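Local coordinates for protein lectin CEL-IV, C-type (Cucumaria echinata, PDB 3ALU) that binds galactose-containing sugars such as raffinose through a calcium-dependent C-type carbohydrate-recognition domain, and assembles as a tetramer, at residues 23-26 and 27-30; 63-66 and 67-71; 90-93 and 94-97; 123-127 and 128-132. All coordinates share one frame; numbering follows the deposited sequence.

Contact 1 of 4, residues 23-26 and 27-30; sequences HLNF and DNAE
Leu24 lies across Asn28 at about a right angle, its CG 3.8 Å from Asn28 CB, while its CD2 methyl rests on the backbone carbonyl of the same asparagine. One step further along, the CB of Leu24 approaches the CB of Ala29 at 4.1 Å, a fit that suits the small methyl of alanine. Asn25 occupies the N-cap position, and its side chain swings over the first turn of the helix: with CG between its own N and carbonyl carbon (chi1 67°), the amide passes at a slant over that of Asn28, the two planes only 25° apart. A water molecule joins the same two residues, accepting from Asn25 N and donating to Asn28 OD1. Asparagine is common at this position, its short side chain reaching back to the first turn. The regular helix bonds start at once, Ala29 N to Asn25 O at 2.8 Å and Glu30 N to Phe26 O at 2.9 Å, the latter almost straight at 176°. Phe26 CG stands opposite the backbone N, which brings the ring edge up to Asp27 OD1, in the ring plane. That ring enters the core against Leu51 of strand 45-51, edge-to-face with Tyr84 and in a cation-pi contact with Arg121. Glu30 reaches Thr99, His50 and Arg34, while Leu24 and Ala29 pack on Tyr145 of strand 143-148, seating the start of helix 26-33 against the sheet.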
# COMPACT_ATOMS: atom_id res chain seq x y z
N HIS A 23 27.03 -7.09 13.83
CA HIS A 23 27.15 -6.41 15.10
C HIS A 23 27.96 -5.18 14.83
O HIS A 23 29.12 -5.26 14.37
CB HIS A 23 27.85 -7.30 16.12
CG HIS A 23 26.99 -8.38 16.72
ND1 HIS A 23 26.12 -9.17 15.99
CD2 HIS A 23 26.89 -8.81 18.00
CE1 HIS A 23 25.54 -10.04 16.79
NE2 HIS A 23 25.98 -9.85 18.01
N LEU A 24 27.40 -4.02 15.15
CA LEU A 24 28.05 -2.76 14.90
C LEU A 24 27.98 -1.91 16.16
O LEU A 24 27.04 -2.06 16.96
CB LEU A 24 27.33 -2.02 13.80
CG LEU A 24 27.81 -2.00 12.34
CD1 LEU A 24 29.00 -2.93 11.99
CD2 LEU A 24 26.72 -1.93 11.30
N ASN A 25 28.92 -0.98 16.29
CA ASN A 25 28.80 -0.02 17.39
C ASN A 25 27.73 1.02 17.07
O ASN A 25 27.15 1.01 15.98
CB ASN A 25 30.16 0.62 17.78
CG ASN A 25 30.76 1.53 16.71
OD1 ASN A 25 32.00 1.69 16.67
ND2 ASN A 25 29.96 2.14 15.89
N PHE A 26 27.40 1.89 18.01
CA PHE A 26 26.23 2.71 17.80
C PHE A 26 26.34 3.59 16.56
O PHE A 26 25.42 3.68 15.76
CB PHE A 26 25.96 3.63 19.00
CG PHE A 26 24.71 4.45 18.84
CD1 PHE A 26 24.75 5.74 18.30
CD2 PHE A 26 23.49 3.92 19.23
CE1 PHE A 26 23.55 6.49 18.15
CE2 PHE A 26 22.30 4.66 19.04
CZ PHE A 26 22.32 5.92 18.55
N ASP A 27 27.46 4.28 16.42
CA ASP A 27 27.62 5.23 15.33
C ASP A 27 27.63 4.50 13.98
O ASP A 27 27.05 4.98 13.03
CB ASP A 27 28.92 6.01 15.50
CG ASP A 27 28.82 7.14 16.54
OD1 ASP A 27 27.70 7.55 16.93
OD2 ASP A 27 29.91 7.67 16.92
N ASN A 28 28.27 3.34 13.93
CA ASN A 28 28.28 2.55 12.70
C ASN A 28 26.92 1.93 12.36
O ASN A 28 26.58 1.80 11.17
CB ASN A 28 29.37 1.47 12.73
CG ASN A 28 30.78 2.06 12.61
OD1 ASN A 28 31.78 1.45 13.05
ND2 ASN A 28 30.86 3.26 12.05
N ALA A 29 26.13 1.57 13.40
CA ALA A 29 24.76 1.09 13.19
C ALA A 29 23.91 2.19 12.64
O ALA A 29 23.21 2.01 11.62
CB ALA A 29 24.13 0.46 14.50
N GLU A 30 23.95 3.38 13.25
CA GLU A 30 23.23 4.52 12.70
C GLU A 30 23.64 4.79 11.22
O GLU A 30 22.79 4.97 10.35
CB GLU A 30 23.42 5.75 13.59
CG GLU A 30 22.84 7.05 13.02
CD GLU A 30 21.32 7.11 12.89
OE1 GLU A 30 20.89 8.04 12.19
OE2 GLU A 30 20.55 6.30 13.49
O HOH W 1 31.50 -1.32 14.42

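Contact 2 of 4, residues 63-66 and 67-71; sequences LTEL and VKTSL
Leu63 O accepts from Val67 N at 3.0 Å, and Thr64 O from Lys68 N at 2.8 Å, so residues 63-70 continue as one regular alpha-helix until Leu71 leaves helical angles. The next two carbonyls each take a second donor from a hydroxyl. Glu65 O is gripped by Thr69 N and by Thr69 OG1, the hydroxyl at 2.7 Å, and the two donors come from opposite faces of the carbonyl plane. Ser70 N holds Leu66 O likewise, and Ser70 OG meets Leu66 O at 2.6 Å. The hydroxyls get there by different rotations: Thr69 OG1 sits between its backbone N and carbonyl carbon (chi1 63°), whereas Ser70 OG stands beside the N, opposite the carbonyl carbon (chi1 -58°). Thr69 CG2 then lies against Glu65 CG at 3.8 Å. Thr64 and Lys68 lie alongside each other, Thr64 CG2 4.0 Å from Lys68 CD. Leucine and valine suit the inner side, where Leu63 meets Phe17 and Val67 meets Ile146; Leu66 packs on Leu8 of the second subunit. Threonine and serine bonding back to the carbonyl four residues earlier are a familiar feature of alpha-helices, here in the last turn of helix 57-70 of the C-type lectin fold.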
# COMPACT_ATOMS: atom_id res chain seq x y z
N LEU A 63 8.13 -4.01 18.24
CA LEU A 63 9.58 -4.21 18.05
C LEU A 63 10.17 -5.32 18.91
O LEU A 63 11.06 -6.05 18.48
CB LEU A 63 10.37 -2.89 18.15
CG LEU A 63 9.98 -1.82 17.12
CD1 LEU A 63 10.61 -0.48 17.43
CD2 LEU A 63 10.38 -2.29 15.61
N THR A 64 9.65 -5.47 20.13
CA THR A 64 10.07 -6.57 20.98
C THR A 64 9.73 -7.93 20.32
O THR A 64 10.58 -8.84 20.30
CB THR A 64 9.40 -6.48 22.35
OG1 THR A 64 9.86 -5.27 22.96
CG2 THR A 64 9.87 -7.64 23.23
N GLU A 65 8.52 -8.01 19.74
CA GLU A 65 8.06 -9.25 19.14
C GLU A 65 8.91 -9.49 17.88
O GLU A 65 9.27 -10.64 17.58
CB GLU A 65 6.58 -9.18 18.79
CG GLU A 65 6.09 -10.48 18.13
CD GLU A 65 4.57 -10.70 18.20
OE1 GLU A 65 3.80 -9.71 18.26
OE2 GLU A 65 4.17 -11.88 18.15
N LEU A 66 9.24 -8.42 17.16
CA LEU A 66 10.14 -8.54 16.01
C LEU A 66 11.47 -9.17 16.42
O LEU A 66 11.97 -10.15 15.79
CB LEU A 66 10.33 -7.20 15.30
CG LEU A 66 11.27 -7.22 14.07
CD1 LEU A 66 10.83 -8.22 13.00
CD2 LEU A 66 11.40 -5.81 13.48
N VAL A 67 12.06 -8.65 17.50
CA VAL A 67 13.34 -9.17 17.95
C VAL A 67 13.22 -10.61 18.47
O VAL A 67 14.03 -11.49 18.10
CB VAL A 67 13.98 -8.24 19.02
CG1 VAL A 67 15.22 -8.88 19.65
CG2 VAL A 67 14.33 -6.89 18.42
N LYS A 68 12.21 -10.87 19.31
CA LYS A 68 12.14 -12.16 19.97
C LYS A 68 11.75 -13.25 19.02
O LYS A 68 12.25 -14.36 19.15
CB LYS A 68 11.23 -12.15 21.18
CG LYS A 68 11.82 -11.29 22.32
CD LYS A 68 11.04 -11.44 23.61
CE LYS A 68 11.05 -12.86 24.13
NZ LYS A 68 10.27 -12.94 25.41
N THR A 69 10.87 -12.94 18.07
CA THR A 69 10.54 -13.98 17.05
C THR A 69 11.68 -14.18 16.04
O THR A 69 11.80 -15.28 15.46
CB THR A 69 9.24 -13.69 16.29
OG1 THR A 69 9.35 -12.47 15.56
CG2 THR A 69 8.07 -13.61 17.26
N SER A 70 12.52 -13.15 15.83
CA SER A 70 13.65 -13.27 14.90
C SER A 70 14.87 -13.97 15.53
O SER A 70 15.65 -14.61 14.83
CB SER A 70 14.05 -11.90 14.34
OG SER A 70 12.96 -11.26 13.68
N LEU A 71 15.03 -13.83 16.84
CA LEU A 71 16.22 -14.33 17.55
C LEU A 71 15.88 -15.34 18.65
O LEU A 71 16.44 -15.25 19.73
CB LEU A 71 16.95 -13.14 18.17
CG LEU A 71 17.93 -12.30 17.35
CD1 LEU A 71 18.09 -12.55 15.84
CD2 LEU A 71 18.04 -10.84 17.83

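Contact 3 of 4, residues 90-93 and 94-97; sequences GSTN and SDQT
Thr92 and Asp95 meet through two bonds to a single carboxylate oxygen. Asp95 OD1 takes the backbone N of Thr92 at 3.0 Å on its anti lone pair, the one turned away from OD2, and takes Thr92 OG1 at 2.8 Å from well above the carboxylate plane (63° out of it). At chi1 74° the threonine hydroxyl stands between its own N and carbonyl carbon, which brings OG1 to the same oxygen that the backbone N meets. The two side chains cross at a slant, and the pair of bonds to OD1 should limit rotation of the carboxylate. Around this pair, Asp95 N returns a bond to Thr92 O at 3.0 Å, closing a type I beta turn from Thr92 to Asp95, and Asp95 is also the centre of an inverse gamma turn. Gly90 N bonds to Asp95 O at 2.8 Å, and glycine fits here because a side chain would be tight against Asp95 CB. The turn belongs to the connection between the antiparallel strands 82-89 and 96-98 of the C-type lectin sheet. Further out, Gln96 extends its chain back along the turn so that NE2 meets Asn93 O at 2.9 Å, nearly in line with the C=O bond. Its other amide atom, OE1, accepts from Trp109 NE1, tying the turn to the loop that carries Trp109. Asn93 ND2 makes a weak hydrogen bond to Pro114 O, next to calcium-binding Glu113 and Asn115, and the side chain of Asn93 is about 9 Å from the calcium ion.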
# COMPACT_ATOMS: atom_id res chain seq x y z
N GLY A 90 22.26 12.12 26.56
CA GLY A 90 23.32 13.14 26.47
C GLY A 90 23.95 13.43 27.84
O GLY A 90 24.22 12.51 28.62
N SER A 91 24.20 14.70 28.14
CA SER A 91 25.04 15.04 29.29
C SER A 91 24.34 14.78 30.61
O SER A 91 24.98 14.50 31.64
CB SER A 91 25.49 16.49 29.19
OG SER A 91 26.35 16.66 28.09
N THR A 92 23.00 14.83 30.58
CA THR A 92 22.18 14.39 31.72
C THR A 92 21.07 13.49 31.21
O THR A 92 20.85 13.39 29.98
CB THR A 92 21.49 15.59 32.47
OG1 THR A 92 20.40 16.09 31.67
CG2 THR A 92 22.47 16.73 32.70
N ASN A 93 20.35 12.86 32.13
CA ASN A 93 19.37 11.86 31.74
C ASN A 93 18.14 12.46 31.10
O ASN A 93 17.41 11.76 30.41
CB ASN A 93 18.92 10.97 32.90
CG ASN A 93 19.93 9.89 33.25
OD1 ASN A 93 20.92 9.68 32.56
ND2 ASN A 93 19.66 9.18 34.34
N SER A 94 17.89 13.76 31.32
CA SER A 94 16.79 14.40 30.60
C SER A 94 17.14 14.70 29.15
O SER A 94 16.26 15.05 28.38
CB SER A 94 16.28 15.66 31.31
OG SER A 94 17.31 16.62 31.43
N ASP A 95 18.42 14.57 28.77
CA ASP A 95 18.86 14.90 27.43
C ASP A 95 18.72 13.69 26.53
O ASP A 95 19.70 13.16 26.03
CB ASP A 95 20.30 15.44 27.41
CG ASP A 95 20.44 16.73 28.20
OD1 ASP A 95 21.28 16.79 29.11
OD2 ASP A 95 19.66 17.68 27.93
N GLN A 96 17.48 13.27 26.32
CA GLN A 96 17.23 12.07 25.49
C GLN A 96 16.78 12.54 24.13
O GLN A 96 15.92 13.44 24.04
CB GLN A 96 16.16 11.19 26.13
CG GLN A 96 16.70 10.45 27.34
CD GLN A 96 15.69 9.64 28.08
OE1 GLN A 96 14.81 9.02 27.49
NE2 GLN A 96 15.82 9.62 29.40
N THR A 97 17.36 11.95 23.07
CA THR A 97 17.01 12.30 21.69
C THR A 97 17.01 11.01 20.86
O THR A 97 17.71 10.05 21.18
CB THR A 97 18.01 13.30 21.01
OG1 THR A 97 19.35 12.79 21.07
CG2 THR A 97 18.00 14.70 21.71

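Contact 4 of 4, residues 123-127 and 128-132. With FRU (beta-D-fructofuranose), chain E.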
# COMPACT_ATOMS: atom_id res chain seq x y z
N ALA A 123 19.17 0.48 23.86
CA ALA A 123 19.01 -0.76 23.13
C ALA A 123 17.81 -1.48 23.69
O ALA A 123 17.56 -1.48 24.93
CB ALA A 123 20.25 -1.64 23.29
N ILE A 124 17.06 -2.12 22.81
CA ILE A 124 16.04 -3.09 23.25
C ILE A 124 16.79 -4.26 23.85
O ILE A 124 17.65 -4.84 23.20
CB ILE A 124 15.16 -3.55 22.05
CG1 ILE A 124 14.16 -2.42 21.70
CG2 ILE A 124 14.43 -4.90 22.35
CD1 ILE A 124 13.39 -2.64 20.37
N ALA A 125 16.48 -4.59 25.10
CA ALA A 125 17.17 -5.70 25.75
C ALA A 125 16.17 -6.85 25.78
O ALA A 125 15.30 -6.90 26.64
CB ALA A 125 17.64 -5.27 27.16
N ALA A 126 16.26 -7.78 24.82
CA ALA A 126 15.19 -8.77 24.66
C ALA A 126 15.31 -10.02 25.50
O ALA A 126 14.42 -10.91 25.45
CB ALA A 126 15.05 -9.17 23.16
N GLY A 127 16.42 -10.12 26.24
CA GLY A 127 16.55 -11.20 27.22
C GLY A 127 15.47 -11.16 28.27
O GLY A 127 14.79 -10.14 28.46
N ASP A 128 15.31 -12.26 28.99
CA ASP A 128 14.20 -12.40 29.94
C ASP A 128 14.28 -11.46 31.14
O ASP A 128 13.27 -11.22 31.76
CB ASP A 128 14.04 -13.83 30.42
CG ASP A 128 13.54 -14.76 29.35
OD1 ASP A 128 13.69 -15.97 29.53
OD2 ASP A 128 12.97 -14.29 28.34
N TYR A 129 15.46 -10.91 31.43
CA TYR A 129 15.58 -9.98 32.56
C TYR A 129 14.77 -8.72 32.29
O TYR A 129 14.19 -8.13 33.20
CB TYR A 129 17.06 -9.63 32.80
CG TYR A 129 17.24 -8.75 34.01
CD1 TYR A 129 16.97 -9.25 35.28
CD2 TYR A 129 17.66 -7.43 33.88
CE1 TYR A 129 17.09 -8.45 36.41
CE2 TYR A 129 17.80 -6.61 35.02
CZ TYR A 129 17.52 -7.15 36.27
OH TYR A 129 17.64 -6.39 37.40
N SER A 130 14.74 -8.30 31.03
CA SER A 130 14.23 -6.97 30.64
C SER A 130 13.00 -7.02 29.75
O SER A 130 12.25 -6.03 29.65
CB SER A 130 15.39 -6.23 29.94
OG SER A 130 16.21 -7.19 29.22
N ARG A 131 12.75 -8.19 29.14
CA ARG A 131 11.54 -8.42 28.33
C ARG A 131 11.35 -7.39 27.21
O ARG A 131 10.23 -7.04 26.86
CB ARG A 131 10.29 -8.46 29.23
CG ARG A 131 10.32 -9.57 30.28
CD ARG A 131 10.00 -10.92 29.65
NE ARG A 131 10.23 -12.03 30.60
CZ ARG A 131 10.11 -13.31 30.27
NH1 ARG A 131 9.71 -13.64 29.04
NH2 ARG A 131 10.36 -14.25 31.17
N GLY A 132 12.48 -6.95 26.65
CA GLY A 132 12.47 -6.01 25.50
C GLY A 132 12.59 -4.54 25.92
O GLY A 132 12.89 -3.67 25.09
C1 FRU E . 20.69 -8.47 38.53
C2 FRU E . 21.69 -7.38 38.09
C3 FRU E . 22.35 -6.71 39.30
C4 FRU E . 22.74 -5.34 38.75
C5 FRU E . 21.68 -5.04 37.68
C6 FRU E . 22.34 -4.48 36.42
O1 FRU E . 19.65 -7.88 39.33
O2 FRU E . 22.70 -7.95 37.23
O3 FRU E . 23.49 -7.43 39.80
O4 FRU E . 22.77 -4.32 39.76
O5 FRU E . 21.03 -6.30 37.39
O6 FRU E . 22.25 -3.06 36.43
O HOH W 2 12.46 -11.88 26.97
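Ser130 and Gly132 both bond to Ala125 O at the close-packed end of the turn. Ser130 OG comes from one face of the carbonyl plane and Gly132 N from the other, each at 2.8 Å, so the oxygen is gripped from both sides. Ser130 OG also presses within 3.2 Å of Ala125 CB, a closeness that a small methyl allows. Gly127 O takes Arg131 N at 2.9 Å almost in line with its C=O bond, and Ser130 N from above the carbonyl plane. The backbone angles of Gly132 would jam a side chain against the preceding carbonyl, which calls for glycine. Facing outward, the contact is looser and charged. Asp128 OD2 lies over one face of the Arg131 guanidinium, 3.4 Å from NH1, by charge alone, and a water donates to it and to Ala126 O. Tyr129, CG anti to its N (chi1 -176°), carries its hydroxyl out to the bound fructose unit (FRU), whose O1 donates to Tyr129 OH at 3.2 Å; the ring packs edge-to-face on Trp79, another residue of the glycan pocket. Beneath, Ala126 sits on Val67 and Ile124 on Leu63, so the turn between strands 120-125 and 134-137 rests on helix 57-70.

Contact 4 is mostly buried, contacts 1 and 2 partly so, and contact 3 lies at the surface. Contacts 1 and 2 each belong to one of the two helices, the first at its start and the second at its end, while contacts 3 and 4 are turns beside strands of the same sheet. Only contacts 2 and 4 touch: Thr64 CG2 packs on Arg131 O at 3.7 Å, whereas the like-charged ends of Lys68 and Arg131 come close. Chemistry follows place: in contacts 2 and 4 hydroxyls reinforce backbone carbonyls, in contact 3 a carboxylate organises an exposed turn, and in contact 1 capping polar groups adjoin buried apolar ones. Contact 4 alone reaches the sugar.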